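Side-chain contacts in VIN1 (Oscarella pearsei, PDB 6BFI), which probably binds actin filaments and may take part in cell-cell adhesion: residues K408-H413 / D447-V452; V453-V458 / D470-V475; E498-S503 / S611-N616; M657-L662 / L694-A699; A675-E680 / R805-V810. One frame throughout, in Å; residues are numbered along the deposited sequence.

Contact 1: residues K408-H413 / D447-V452; sequences KEFEAH and DISTAV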
# COMPACT_ATOMS: atom_id res chain seq x y z
N LYS A 408 -25.15 22.27 -0.80
CA LYS A 408 -23.86 22.87 -1.11
C LYS A 408 -22.89 22.74 0.06
O LYS A 408 -21.70 22.46 -0.14
CB LYS A 408 -24.05 24.34 -1.49
CG LYS A 408 -22.88 24.93 -2.25
CD LYS A 408 -22.59 24.10 -3.50
CE LYS A 408 -21.35 24.60 -4.23
NZ LYS A 408 -21.04 23.75 -5.41
N GLU A 409 -23.39 22.91 1.29
CA GLU A 409 -22.54 22.71 2.45
C GLU A 409 -22.03 21.27 2.53
O GLU A 409 -20.88 21.04 2.90
CB GLU A 409 -23.30 23.08 3.73
CG GLU A 409 -23.47 24.57 3.94
CD GLU A 409 -24.20 24.91 5.22
OE1 GLU A 409 -24.73 23.98 5.87
OE2 GLU A 409 -24.25 26.10 5.59
N PHE A 410 -22.87 20.30 2.16
CA PHE A 410 -22.40 18.91 2.15
C PHE A 410 -21.32 18.71 1.10
O PHE A 410 -20.29 18.08 1.38
CB PHE A 410 -23.56 17.94 1.90
CG PHE A 410 -23.09 16.55 1.56
CD1 PHE A 410 -22.75 15.66 2.56
CD2 PHE A 410 -22.97 16.14 0.24
CE1 PHE A 410 -22.31 14.38 2.25
CE2 PHE A 410 -22.52 14.87 -0.07
CZ PHE A 410 -22.20 13.99 0.94
N GLU A 411 -21.53 19.22 -0.11
CA GLU A 411 -20.54 19.06 -1.17
C GLU A 411 -19.20 19.64 -0.76
O GLU A 411 -18.15 19.00 -0.91
CB GLU A 411 -21.04 19.70 -2.46
CG GLU A 411 -22.21 18.96 -3.11
CD GLU A 411 -21.76 17.77 -3.95
OE1 GLU A 411 -21.93 17.83 -5.19
OE2 GLU A 411 -21.24 16.79 -3.38
N ALA A 412 -19.21 20.86 -0.21
CA ALA A 412 -17.96 21.47 0.25
C ALA A 412 -17.35 20.68 1.40
O ALA A 412 -16.12 20.58 1.51
CB ALA A 412 -18.19 22.92 0.65
N HIS A 413 -18.19 20.10 2.26
CA HIS A 413 -17.69 19.32 3.39
C HIS A 413 -16.93 18.09 2.91
O HIS A 413 -15.74 17.91 3.23
CB HIS A 413 -18.85 18.92 4.30
CG HIS A 413 -18.45 18.06 5.46
ND1 HIS A 413 -17.61 18.50 6.46
CD2 HIS A 413 -18.77 16.79 5.77
CE1 HIS A 413 -17.44 17.53 7.34
NE2 HIS A 413 -18.13 16.48 6.95
N ASP A 447 -16.52 9.52 -5.17
CA ASP A 447 -17.41 8.80 -6.07
C ASP A 447 -18.78 8.56 -5.43
O ASP A 447 -19.82 8.85 -6.03
CB ASP A 447 -16.78 7.48 -6.50
CG ASP A 447 -17.64 6.71 -7.48
OD1 ASP A 447 -17.73 7.13 -8.65
OD2 ASP A 447 -18.24 5.69 -7.07
N ILE A 448 -18.80 8.04 -4.19
CA ILE A 448 -20.07 7.82 -3.53
C ILE A 448 -20.73 9.14 -3.15
O ILE A 448 -21.96 9.22 -3.05
CB ILE A 448 -19.90 6.90 -2.30
CG1 ILE A 448 -21.26 6.51 -1.72
CG2 ILE A 448 -19.05 7.58 -1.23
CD1 ILE A 448 -22.23 5.94 -2.74
N SER A 449 -19.93 10.20 -2.97
CA SER A 449 -20.51 11.51 -2.69
C SER A 449 -21.31 12.03 -3.88
O SER A 449 -22.24 12.82 -3.70
CB SER A 449 -19.41 12.50 -2.31
OG SER A 449 -18.75 12.09 -1.12
N THR A 450 -20.96 11.60 -5.10
CA THR A 450 -21.74 12.05 -6.26
C THR A 450 -23.20 11.58 -6.20
O THR A 450 -24.05 12.17 -6.88
CB THR A 450 -21.12 11.55 -7.57
OG1 THR A 450 -21.28 10.13 -7.68
CG2 THR A 450 -19.64 11.90 -7.62
N ALA A 451 -23.51 10.56 -5.41
CA ALA A 451 -24.85 9.99 -5.38
C ALA A 451 -25.69 10.47 -4.20
O ALA A 451 -26.87 10.11 -4.11
CB ALA A 451 -24.77 8.46 -5.35
N VAL A 452 -25.13 11.28 -3.30
CA VAL A 452 -25.84 11.67 -2.10
C VAL A 452 -26.90 12.72 -2.40
O VAL A 452 -28.06 12.59 -2.00
CB VAL A 452 -24.85 12.16 -1.03
CG1 VAL A 452 -25.57 12.88 0.09
CG2 VAL A 452 -24.05 10.98 -0.48
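Ser449 meets helix 399-427 more with its backbone than with its hydroxyl: the carbonyl O lies at the edge of the Phe410 ring, near the ring plane, with Ser449 O 4.2 Å from Phe410 CE2. The carboxylate of Glu411, carried on a chain bent at chi2, also approaches this carbonyl, but Glu411 OE2 stays 4.1 Å from Ser449 O, an approach of two acceptors. The hydroxyl is occupied otherwise, since Ser449 OG is hydrogen-bonded to Leu445 O and to Thr414. Past the turn, Val452 supplies the apolar half of the contact. Val452 CG1 sits 4.0 Å from the centroid of the Phe410 ring and 26° off the ring normal, a CH-pi contact over one face, displaced toward CE2 and CZ. The second methyl follows, with Val452 CG2 3.8 Å from Phe410 CZ. Phe410 reaches across because its CG stands anti to the backbone N (chi1 167°), which carries the ring out from its helix; a flat, broad side chain suits a place that must meet a methyl branch and a carbonyl at once. Cutting Phe410 back to alanine would probably take the ring face away from Val452 CG1 and leave Trp479 without that neighbour. Ile383 and Leu386 of helix 381-390 press on Val452 as well, and such burial of aromatic and branched residues among several helices is characteristic of the all-helical bundles of the vinculin family.

Contact 2: residues V453-V458 / D470-V475; sequences VPAARV and DYLRTV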
# COMPACT_ATOMS: atom_id res chain seq x y z
N VAL A 453 -26.52 13.78 -3.12
CA VAL A 453 -27.49 14.84 -3.44
C VAL A 453 -28.62 14.34 -4.32
O VAL A 453 -29.78 14.71 -4.06
CB VAL A 453 -26.76 16.07 -4.02
CG1 VAL A 453 -27.76 17.10 -4.49
CG2 VAL A 453 -25.82 16.67 -2.97
N PRO A 454 -28.39 13.54 -5.37
CA PRO A 454 -29.54 13.06 -6.16
C PRO A 454 -30.56 12.28 -5.36
O PRO A 454 -31.77 12.49 -5.55
CB PRO A 454 -28.87 12.19 -7.23
CG PRO A 454 -27.52 12.78 -7.40
CD PRO A 454 -27.11 13.19 -6.02
N ALA A 455 -30.13 11.39 -4.47
CA ALA A 455 -31.08 10.61 -3.68
C ALA A 455 -31.89 11.50 -2.75
O ALA A 455 -33.12 11.40 -2.68
CB ALA A 455 -30.33 9.53 -2.89
N ALA A 456 -31.20 12.38 -2.02
CA ALA A 456 -31.90 13.32 -1.14
C ALA A 456 -32.84 14.21 -1.93
O ALA A 456 -33.87 14.64 -1.40
CB ALA A 456 -30.90 14.16 -0.36
N ARG A 457 -32.51 14.50 -3.19
CA ARG A 457 -33.41 15.30 -4.02
C ARG A 457 -34.62 14.49 -4.48
O ARG A 457 -35.70 15.06 -4.68
CB ARG A 457 -32.66 15.86 -5.23
CG ARG A 457 -33.31 17.09 -5.84
CD ARG A 457 -32.52 17.63 -7.02
NE ARG A 457 -31.19 18.09 -6.64
CZ ARG A 457 -30.90 19.34 -6.27
NH1 ARG A 457 -31.87 20.25 -6.22
NH2 ARG A 457 -29.66 19.67 -5.94
N VAL A 458 -34.46 13.17 -4.66
CA VAL A 458 -35.62 12.33 -4.93
C VAL A 458 -36.55 12.31 -3.72
O VAL A 458 -37.77 12.37 -3.86
CB VAL A 458 -35.19 10.90 -5.32
CG1 VAL A 458 -36.42 10.01 -5.49
CG2 VAL A 458 -34.37 10.93 -6.60
N ASP A 470 -35.82 4.98 2.31
CA ASP A 470 -34.90 3.91 2.69
C ASP A 470 -33.65 3.93 1.81
O ASP A 470 -32.55 3.65 2.29
CB ASP A 470 -35.60 2.56 2.60
CG ASP A 470 -36.95 2.56 3.29
OD1 ASP A 470 -37.22 3.50 4.07
OD2 ASP A 470 -37.74 1.62 3.06
N TYR A 471 -33.81 4.25 0.52
CA TYR A 471 -32.64 4.33 -0.35
C TYR A 471 -31.73 5.49 0.05
O TYR A 471 -30.50 5.34 0.07
CB TYR A 471 -33.07 4.46 -1.81
CG TYR A 471 -31.91 4.34 -2.77
CD1 TYR A 471 -31.28 3.12 -2.98
CD2 TYR A 471 -31.43 5.45 -3.45
CE1 TYR A 471 -30.22 3.00 -3.85
CE2 TYR A 471 -30.37 5.34 -4.33
CZ TYR A 471 -29.76 4.12 -4.52
OH TYR A 471 -28.70 4.01 -5.39
N LEU A 472 -32.32 6.64 0.37
CA LEU A 472 -31.52 7.77 0.85
C LEU A 472 -30.77 7.40 2.12
O LEU A 472 -29.59 7.76 2.28
CB LEU A 472 -32.41 8.99 1.09
CG LEU A 472 -31.76 10.18 1.80
CD1 LEU A 472 -30.54 10.70 1.03
CD2 LEU A 472 -32.76 11.30 2.03
N ARG A 473 -31.43 6.69 3.04
CA ARG A 473 -30.74 6.27 4.26
C ARG A 473 -29.60 5.31 3.94
O ARG A 473 -28.52 5.39 4.54
CB ARG A 473 -31.73 5.62 5.23
CG ARG A 473 -31.10 5.05 6.48
CD ARG A 473 -32.15 4.70 7.51
NE ARG A 473 -33.32 4.06 6.90
CZ ARG A 473 -34.39 3.67 7.57
NH1 ARG A 473 -34.46 3.84 8.88
NH2 ARG A 473 -35.41 3.10 6.93
N THR A 474 -29.81 4.39 2.99
CA THR A 474 -28.76 3.45 2.62
C THR A 474 -27.55 4.17 2.04
O THR A 474 -26.40 3.89 2.43
CB THR A 474 -29.31 2.43 1.62
OG1 THR A 474 -30.39 1.70 2.21
CG2 THR A 474 -28.22 1.46 1.21
N VAL A 475 -27.78 5.10 1.11
CA VAL A 475 -26.68 5.87 0.54
C VAL A 475 -25.98 6.67 1.64
O VAL A 475 -24.75 6.80 1.64
CB VAL A 475 -27.20 6.79 -0.58
CG1 VAL A 475 -26.07 7.65 -1.12
CG2 VAL A 475 -27.81 5.95 -1.70
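Ala455 and Leu472 mark the closest approach of two nearly antiparallel helical segments, whose axes come within 8.9 Å at an angle of 157°, with Ala455 CA and Leu472 CA 5.4 Å apart. So near an approach suits alanine, whose single methyl takes little space between backbones. Leu472 does most of the reaching. Its CG lies anti to the backbone N (chi1 171°), which directs the branched end at helix 452-460, and there Leu472 CD1 rests on the backbone, 3.5 Å from Ala456 N. The same methyl, Leu472 CD1, lies 3.7 Å from Ala456 CB and 4.1 Å from Ala455 CB, filling the notch between the two alanines, while Leu472 CD2 covers Ala456 CA at 3.9 Å. On the other flank Tyr471 CD2 comes to 4.3 Å from Ala455 CB, the methyl approaching the ring obliquely; Tyr471 also touches Ser207, Ser208 and Val211 of helix 185-215. A glycine in place of Leu472 would probably open a gap over the two alanines and strip most of the apolar contact between these two segments. Ala456 is also backed by Leu386 and Ala390 of helix 381-390, which helps to bury the interface. Between these segments the contact is wholly apolar, so its hold comes from close fit and exclusion of water, with small residues on one helix receiving large ones from the other.

Contact 3: residues E498-S503 / S611-N616; sequences EFMKVS and SVIEDN
The carboxylate of Glu614 is the flat group that touches across this contact: Glu614 OE2 comes 3.7 Å from Lys501 CE. A second flat group, the Phe499 ring, has Ser503 OG over one face, 3.2 Å above the plane and offset toward the rim. That hydroxyl is held there by its hydrogen bond to Phe499 O, so serine satisfies its polar atom within its own helix, while Val372 and Val544 of neighbouring helices pack on the Phe499 side chain. Between Lys501 and Glu614 the charges attract at a distance: Lys501 NZ and Glu614 OE2 are 4.4 Å apart, beyond a salt bridge. Both chains are extended beyond CG and cross at about a right angle, as fits long, flexible residues at a partly exposed border. Deeper in, Met500 and Ile613 also cross at about a right angle, and here the fit is apolar. Ile613 CD1 lies 3.6 Å from Met500 CE and 3.7 Å from Met500 CG, received in the bend that the methionine makes at chi2 (-50°). The pliable thioether chain can wrap round a methyl in this way, and Met500 also touches Val541 and Val544 of helix 524-550. Where helices 496-519 and 589-615 meet, an apolar pair inside and charged chains at the border fit the helical-bundle architecture of the vinculin family.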
# COMPACT_ATOMS: atom_id res chain seq x y z
N GLU A 498 0.54 15.41 18.36
CA GLU A 498 0.21 16.73 17.84
C GLU A 498 -1.30 16.94 17.79
O GLU A 498 -1.79 18.03 18.09
CB GLU A 498 0.83 16.93 16.46
CG GLU A 498 2.34 17.08 16.46
CD GLU A 498 2.81 18.31 17.21
OE1 GLU A 498 2.00 19.22 17.47
OE2 GLU A 498 4.02 18.38 17.54
N PHE A 499 -2.05 15.89 17.42
CA PHE A 499 -3.51 16.00 17.45
C PHE A 499 -4.01 16.28 18.86
O PHE A 499 -4.93 17.08 19.05
CB PHE A 499 -4.15 14.72 16.89
CG PHE A 499 -5.65 14.81 16.72
CD1 PHE A 499 -6.50 14.53 17.78
CD2 PHE A 499 -6.20 15.16 15.50
CE1 PHE A 499 -7.87 14.62 17.62
CE2 PHE A 499 -7.57 15.24 15.33
CZ PHE A 499 -8.41 14.97 16.39
N MET A 500 -3.41 15.63 19.86
CA MET A 500 -3.85 15.84 21.24
C MET A 500 -3.47 17.23 21.74
O MET A 500 -4.23 17.82 22.52
CB MET A 500 -3.25 14.77 22.15
CG MET A 500 -3.69 13.35 21.81
SD MET A 500 -5.49 13.20 21.65
CE MET A 500 -5.65 11.48 21.18
N LYS A 501 -2.33 17.77 21.30
CA LYS A 501 -1.97 19.13 21.69
C LYS A 501 -2.90 20.15 21.05
O LYS A 501 -3.48 21.00 21.74
CB LYS A 501 -0.51 19.42 21.31
CG LYS A 501 0.52 18.78 22.22
CD LYS A 501 1.94 19.10 21.76
CE LYS A 501 2.98 18.59 22.75
NZ LYS A 501 4.37 18.80 22.25
N VAL A 502 -3.05 20.08 19.72
CA VAL A 502 -3.92 21.03 19.02
C VAL A 502 -5.34 20.95 19.55
O VAL A 502 -5.97 21.98 19.83
CB VAL A 502 -3.86 20.77 17.50
CG1 VAL A 502 -4.82 21.68 16.77
CG2 VAL A 502 -2.44 20.98 16.99
N SER A 503 -5.86 19.73 19.73
CA SER A 503 -7.20 19.56 20.28
C SER A 503 -7.29 20.07 21.72
O SER A 503 -8.33 20.60 22.12
CB SER A 503 -7.61 18.09 20.22
OG SER A 503 -7.66 17.63 18.88
N SER A 611 -1.60 13.42 28.23
CA SER A 611 -0.48 13.07 29.11
C SER A 611 -0.05 11.63 28.90
O SER A 611 1.15 11.33 28.95
CB SER A 611 -0.86 13.31 30.57
OG SER A 611 0.11 12.74 31.43
N VAL A 612 -1.00 10.72 28.69
CA VAL A 612 -0.64 9.33 28.44
C VAL A 612 0.13 9.21 27.13
O VAL A 612 1.22 8.61 27.08
CB VAL A 612 -1.90 8.44 28.44
CG1 VAL A 612 -1.53 7.02 28.04
CG2 VAL A 612 -2.56 8.45 29.81
N ILE A 613 -0.40 9.80 26.06
CA ILE A 613 0.30 9.75 24.78
C ILE A 613 1.65 10.44 24.88
O ILE A 613 2.65 9.98 24.31
CB ILE A 613 -0.58 10.36 23.67
CG1 ILE A 613 -1.78 9.44 23.39
CG2 ILE A 613 0.24 10.60 22.41
CD1 ILE A 613 -2.59 9.85 22.19
N GLU A 614 1.71 11.55 25.63
CA GLU A 614 2.96 12.29 25.77
C GLU A 614 4.02 11.47 26.50
O GLU A 614 5.19 11.46 26.10
CB GLU A 614 2.69 13.60 26.50
CG GLU A 614 3.62 14.74 26.13
CD GLU A 614 3.23 16.05 26.80
OE1 GLU A 614 2.83 16.02 27.98
OE2 GLU A 614 3.31 17.11 26.13
N ASP A 615 3.62 10.77 27.56
CA ASP A 615 4.55 9.94 28.32
C ASP A 615 4.93 8.67 27.59
O ASP A 615 5.95 8.06 27.93
CB ASP A 615 3.96 9.60 29.68
CG ASP A 615 3.80 10.82 30.58
OD1 ASP A 615 4.46 11.84 30.30
OD2 ASP A 615 3.03 10.75 31.55
N ASN A 616 4.15 8.24 26.59
CA ASN A 616 4.57 7.12 25.76
C ASN A 616 5.37 7.56 24.53
O ASN A 616 5.76 6.70 23.73
CB ASN A 616 3.35 6.31 25.31
CG ASN A 616 3.71 4.92 24.81
OD1 ASN A 616 3.73 4.67 23.60
ND2 ASN A 616 4.00 4.01 25.74

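Contact 4: residues M657-L662 / L694-A699; sequences MLRAPL and LVKQMA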
# COMPACT_ATOMS: atom_id res chain seq x y z
N MET A 657 34.13 -4.60 -7.06
CA MET A 657 33.22 -4.13 -8.10
C MET A 657 32.26 -3.08 -7.56
O MET A 657 32.04 -2.04 -8.19
CB MET A 657 32.44 -5.31 -8.70
CG MET A 657 33.26 -6.23 -9.58
SD MET A 657 32.20 -7.30 -10.59
CE MET A 657 31.09 -7.95 -9.35
N LEU A 658 31.67 -3.33 -6.39
CA LEU A 658 30.66 -2.43 -5.85
C LEU A 658 31.26 -1.16 -5.26
O LEU A 658 30.52 -0.20 -5.04
CB LEU A 658 29.83 -3.16 -4.79
CG LEU A 658 28.85 -4.19 -5.35
CD1 LEU A 658 28.03 -4.82 -4.23
CD2 LEU A 658 27.95 -3.57 -6.40
N ARG A 659 32.56 -1.13 -4.99
CA ARG A 659 33.22 0.09 -4.56
C ARG A 659 33.96 0.80 -5.68
O ARG A 659 34.39 1.94 -5.49
CB ARG A 659 34.17 -0.20 -3.39
CG ARG A 659 33.44 -0.74 -2.17
CD ARG A 659 34.32 -0.78 -0.94
NE ARG A 659 33.56 -1.22 0.23
CZ ARG A 659 32.81 -0.42 0.98
NH1 ARG A 659 32.72 0.88 0.69
NH2 ARG A 659 32.15 -0.90 2.02
N ALA A 660 34.13 0.15 -6.83
CA ALA A 660 34.64 0.80 -8.02
C ALA A 660 33.54 1.64 -8.65
O ALA A 660 32.37 1.51 -8.30
CB ALA A 660 35.16 -0.26 -9.00
N PRO A 661 33.89 2.54 -9.57
CA PRO A 661 32.86 3.32 -10.25
C PRO A 661 31.84 2.43 -10.94
O PRO A 661 32.12 1.29 -11.32
CB PRO A 661 33.66 4.15 -11.26
CG PRO A 661 34.99 4.32 -10.61
CD PRO A 661 35.25 3.04 -9.87
N LEU A 662 30.63 2.98 -11.10
CA LEU A 662 29.53 2.21 -11.65
C LEU A 662 29.80 1.84 -13.11
O LEU A 662 30.38 2.63 -13.85
CB LEU A 662 28.23 3.00 -11.55
CG LEU A 662 27.53 3.02 -10.19
CD1 LEU A 662 26.44 4.07 -10.17
CD2 LEU A 662 26.97 1.65 -9.87
N LEU A 694 23.78 -9.53 6.10
CA LEU A 694 23.08 -10.33 5.10
C LEU A 694 22.79 -9.52 3.85
O LEU A 694 22.91 -10.03 2.72
CB LEU A 694 21.77 -10.88 5.68
CG LEU A 694 21.83 -11.70 6.97
CD1 LEU A 694 20.47 -12.33 7.26
CD2 LEU A 694 22.91 -12.77 6.89
N VAL A 695 22.43 -8.25 4.01
CA VAL A 695 22.06 -7.43 2.86
C VAL A 695 23.29 -7.10 2.02
O VAL A 695 23.24 -7.14 0.79
CB VAL A 695 21.32 -6.16 3.32
CG1 VAL A 695 21.14 -5.23 2.17
CG2 VAL A 695 19.97 -6.53 3.92
N LYS A 696 24.41 -6.76 2.67
CA LYS A 696 25.64 -6.50 1.93
C LYS A 696 26.09 -7.74 1.17
O LYS A 696 26.44 -7.66 -0.02
CB LYS A 696 26.74 -6.02 2.88
CG LYS A 696 26.88 -4.51 2.97
CD LYS A 696 28.00 -4.13 3.91
CE LYS A 696 28.27 -2.63 3.88
NZ LYS A 696 29.35 -2.24 4.84
N GLN A 697 26.08 -8.89 1.84
CA GLN A 697 26.43 -10.14 1.16
C GLN A 697 25.52 -10.39 -0.03
O GLN A 697 25.98 -10.80 -1.11
CB GLN A 697 26.36 -11.30 2.15
CG GLN A 697 26.83 -12.64 1.61
CD GLN A 697 28.34 -12.82 1.70
OE1 GLN A 697 29.10 -11.85 1.69
NE2 GLN A 697 28.78 -14.07 1.79
N MET A 698 24.22 -10.13 0.13
CA MET A 698 23.28 -10.33 -0.97
C MET A 698 23.58 -9.39 -2.13
O MET A 698 23.45 -9.77 -3.30
CB MET A 698 21.85 -10.13 -0.47
CG MET A 698 20.78 -10.54 -1.47
SD MET A 698 19.12 -10.42 -0.78
CE MET A 698 19.34 -11.26 0.78
N ALA A 699 24.00 -8.16 -1.83
CA ALA A 699 24.38 -7.22 -2.88
C ALA A 699 25.60 -7.72 -3.64
O ALA A 699 25.63 -7.70 -4.88
CB ALA A 699 24.63 -5.84 -2.29
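Leu658 buries more surface here than any other residue, against the backbone of helix 690-710 as much as against a side chain. Leu658 CD1 lies 3.8 Å from Ala699 O and 4.0 Å from Ala699 CB. The leucine's CG stands anti to the carbonyl carbon (chi1 -72°), and with chi2 extended the methyl is carried forward onto the alanine, whose shortness lets it come so near. Phe678 of helix 669-682 touches Ala699 too, so helices 649-659 and 669-682 both pack on this small residue of helix 690-710, as befits the helical-bundle fold of this family. Arg659, on the last turn of helix 649-659, works at the border. It reaches out on a chain extended from CG to NE and crosses Lys696 at about a right angle, the amine sitting at the edge of the guanidinium, with Arg659 NH2 and Lys696 NZ 4.2 Å apart. What gathers these two cations is Asp682: its OD1 forms salt bridges with both, and a shared anion of this kind should offset their mutual charge. Arg659 is steadied further by a salt bridge from NE to Glu655, one turn earlier on its own helix.

Contact 5: residues A675-E680 / R805-V810; sequences ASVFRE and RTVKDV
Glu680 OE1 is held by a salt bridge to Arg812 NH2, and the Lys808 chain passes beside it. Lys808 CE lies 3.9 Å from Glu680 OE1, whereas the ammonium group runs past, leaving Lys808 NZ and Glu680 OE1 4.7 Å apart, opposite charges near each other but not in contact. The glutamate gets there by a bend at chi2 (68°), which turns its carboxylate aside. Lys808 is straight beyond CG and crosses it at about a right angle, so their methylenes touch as well, Glu680 CG to Lys808 CG at 3.9 Å. A long aliphatic chain ending in a charge suits this place, since it covers the neighbouring helix, consistent with the partly exposed position of Lys808. Further in, the join is made by valines and methylene: Val677 CG1 faces Val807 CG1 at 4.2 Å, and Val677 CG2 rests on Lys808 CB at the same separation. The two segments run nearly parallel, at 12°, with their axes 9.3 Å apart, and the short, branched valines fit between the two backbones. Both valines also touch Val695 of helix 690-710, which thus lies against the pair, while Phe678 turns to helix 649-659 and Val810 to helix 750-760, placing helices 669-682 and 786-817 side by side in a bundle.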
# COMPACT_ATOMS: atom_id res chain seq x y z
N ALA A 675 24.13 -2.22 -6.55
CA ALA A 675 24.89 -1.10 -6.02
C ALA A 675 24.02 -0.16 -5.20
O ALA A 675 24.49 0.41 -4.21
CB ALA A 675 25.56 -0.33 -7.16
N SER A 676 22.75 0.02 -5.59
CA SER A 676 21.84 0.80 -4.76
C SER A 676 21.60 0.12 -3.43
O SER A 676 21.53 0.78 -2.38
CB SER A 676 20.52 1.04 -5.49
OG SER A 676 19.80 -0.16 -5.64
N VAL A 677 21.46 -1.21 -3.43
CA VAL A 677 21.27 -1.93 -2.17
C VAL A 677 22.53 -1.84 -1.32
O VAL A 677 22.47 -1.49 -0.13
CB VAL A 677 20.87 -3.39 -2.44
CG1 VAL A 677 21.02 -4.21 -1.18
CG2 VAL A 677 19.44 -3.45 -2.94
N PHE A 678 23.68 -2.17 -1.90
CA PHE A 678 24.94 -2.12 -1.17
C PHE A 678 25.19 -0.73 -0.60
O PHE A 678 25.69 -0.59 0.52
CB PHE A 678 26.10 -2.53 -2.09
CG PHE A 678 27.45 -2.49 -1.43
CD1 PHE A 678 27.92 -3.58 -0.72
CD2 PHE A 678 28.25 -1.36 -1.51
CE1 PHE A 678 29.16 -3.55 -0.10
CE2 PHE A 678 29.49 -1.32 -0.90
CZ PHE A 678 29.94 -2.42 -0.20
N ARG A 679 24.83 0.31 -1.35
CA ARG A 679 25.02 1.67 -0.86
C ARG A 679 24.02 2.02 0.23
O ARG A 679 24.35 2.78 1.15
CB ARG A 679 24.91 2.66 -2.02
CG ARG A 679 25.54 4.01 -1.74
CD ARG A 679 25.89 4.72 -3.04
NE ARG A 679 26.81 3.94 -3.86
CZ ARG A 679 26.46 3.26 -4.95
NH1 ARG A 679 25.20 3.26 -5.35
NH2 ARG A 679 27.37 2.58 -5.64
N GLU A 680 22.80 1.49 0.15
CA GLU A 680 21.84 1.71 1.23
C GLU A 680 22.32 1.08 2.53
O GLU A 680 22.22 1.70 3.60
CB GLU A 680 20.47 1.14 0.84
CG GLU A 680 19.39 1.31 1.90
CD GLU A 680 18.99 2.76 2.11
OE1 GLU A 680 19.14 3.56 1.16
OE2 GLU A 680 18.54 3.10 3.22
N ARG A 805 15.03 -3.76 -4.99
CA ARG A 805 14.14 -2.74 -4.44
C ARG A 805 13.49 -3.23 -3.15
O ARG A 805 13.45 -2.51 -2.14
CB ARG A 805 13.06 -2.36 -5.46
CG ARG A 805 13.56 -1.52 -6.62
CD ARG A 805 12.39 -0.94 -7.40
NE ARG A 805 11.52 -1.99 -7.93
CZ ARG A 805 11.64 -2.51 -9.15
NH1 ARG A 805 12.59 -2.08 -9.97
NH2 ARG A 805 10.80 -3.45 -9.55
N THR A 806 12.99 -4.47 -3.17
CA THR A 806 12.35 -5.02 -1.98
C THR A 806 13.31 -5.10 -0.80
O THR A 806 12.96 -4.73 0.32
CB THR A 806 11.77 -6.40 -2.31
OG1 THR A 806 10.82 -6.28 -3.37
CG2 THR A 806 11.09 -7.00 -1.08
N VAL A 807 14.54 -5.57 -1.04
CA VAL A 807 15.51 -5.70 0.04
C VAL A 807 15.86 -4.33 0.63
O VAL A 807 15.97 -4.17 1.85
CB VAL A 807 16.77 -6.43 -0.45
CG1 VAL A 807 17.86 -6.40 0.62
CG2 VAL A 807 16.44 -7.87 -0.82
N LYS A 808 16.03 -3.32 -0.23
CA LYS A 808 16.32 -1.98 0.24
C LYS A 808 15.20 -1.43 1.12
O LYS A 808 15.42 -0.97 2.25
CB LYS A 808 16.58 -1.07 -0.97
CG LYS A 808 16.58 0.41 -0.70
CD LYS A 808 16.89 1.16 -1.98
CE LYS A 808 16.75 2.66 -1.81
NZ LYS A 808 17.12 3.39 -3.06
N ASP A 809 13.96 -1.51 0.62
CA ASP A 809 12.82 -1.09 1.42
C ASP A 809 12.71 -1.91 2.71
O ASP A 809 12.16 -1.42 3.70
CB ASP A 809 11.53 -1.18 0.61
CG ASP A 809 11.48 -0.16 -0.51
OD1 ASP A 809 11.96 0.98 -0.30
OD2 ASP A 809 10.96 -0.48 -1.60
N VAL A 810 13.22 -3.14 2.70
CA VAL A 810 13.24 -3.94 3.93
C VAL A 810 14.29 -3.40 4.90
O VAL A 810 14.09 -3.46 6.12
CB VAL A 810 13.47 -5.42 3.59
CG1 VAL A 810 13.92 -6.20 4.82
CG2 VAL A 810 12.19 -6.04 3.04

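Contacts 1 and 2 adjoin, their centres 12 Å apart, and meet where Val452 touches Val475. Both are buried; contact 2 is apolar, while contact 1 adds a carbonyl and a carboxylate at its margin. They share helix 452-460, which begins at Val452 of contact 1 and carries contact 2's first segment. Contacts 4 and 5, centres 10 Å apart, lie across the chain's centre; helix 669-682 of contact 5 falls between contact 4's two helices in sequence. They touch at several points, among them Phe678 on Arg659 and Ala699, and Val677 on Val695. Each adds charges, firmly paired outside the segments, to a buried apolar seam. Contact 3 stands apart, partly buried, its charges loosely paired.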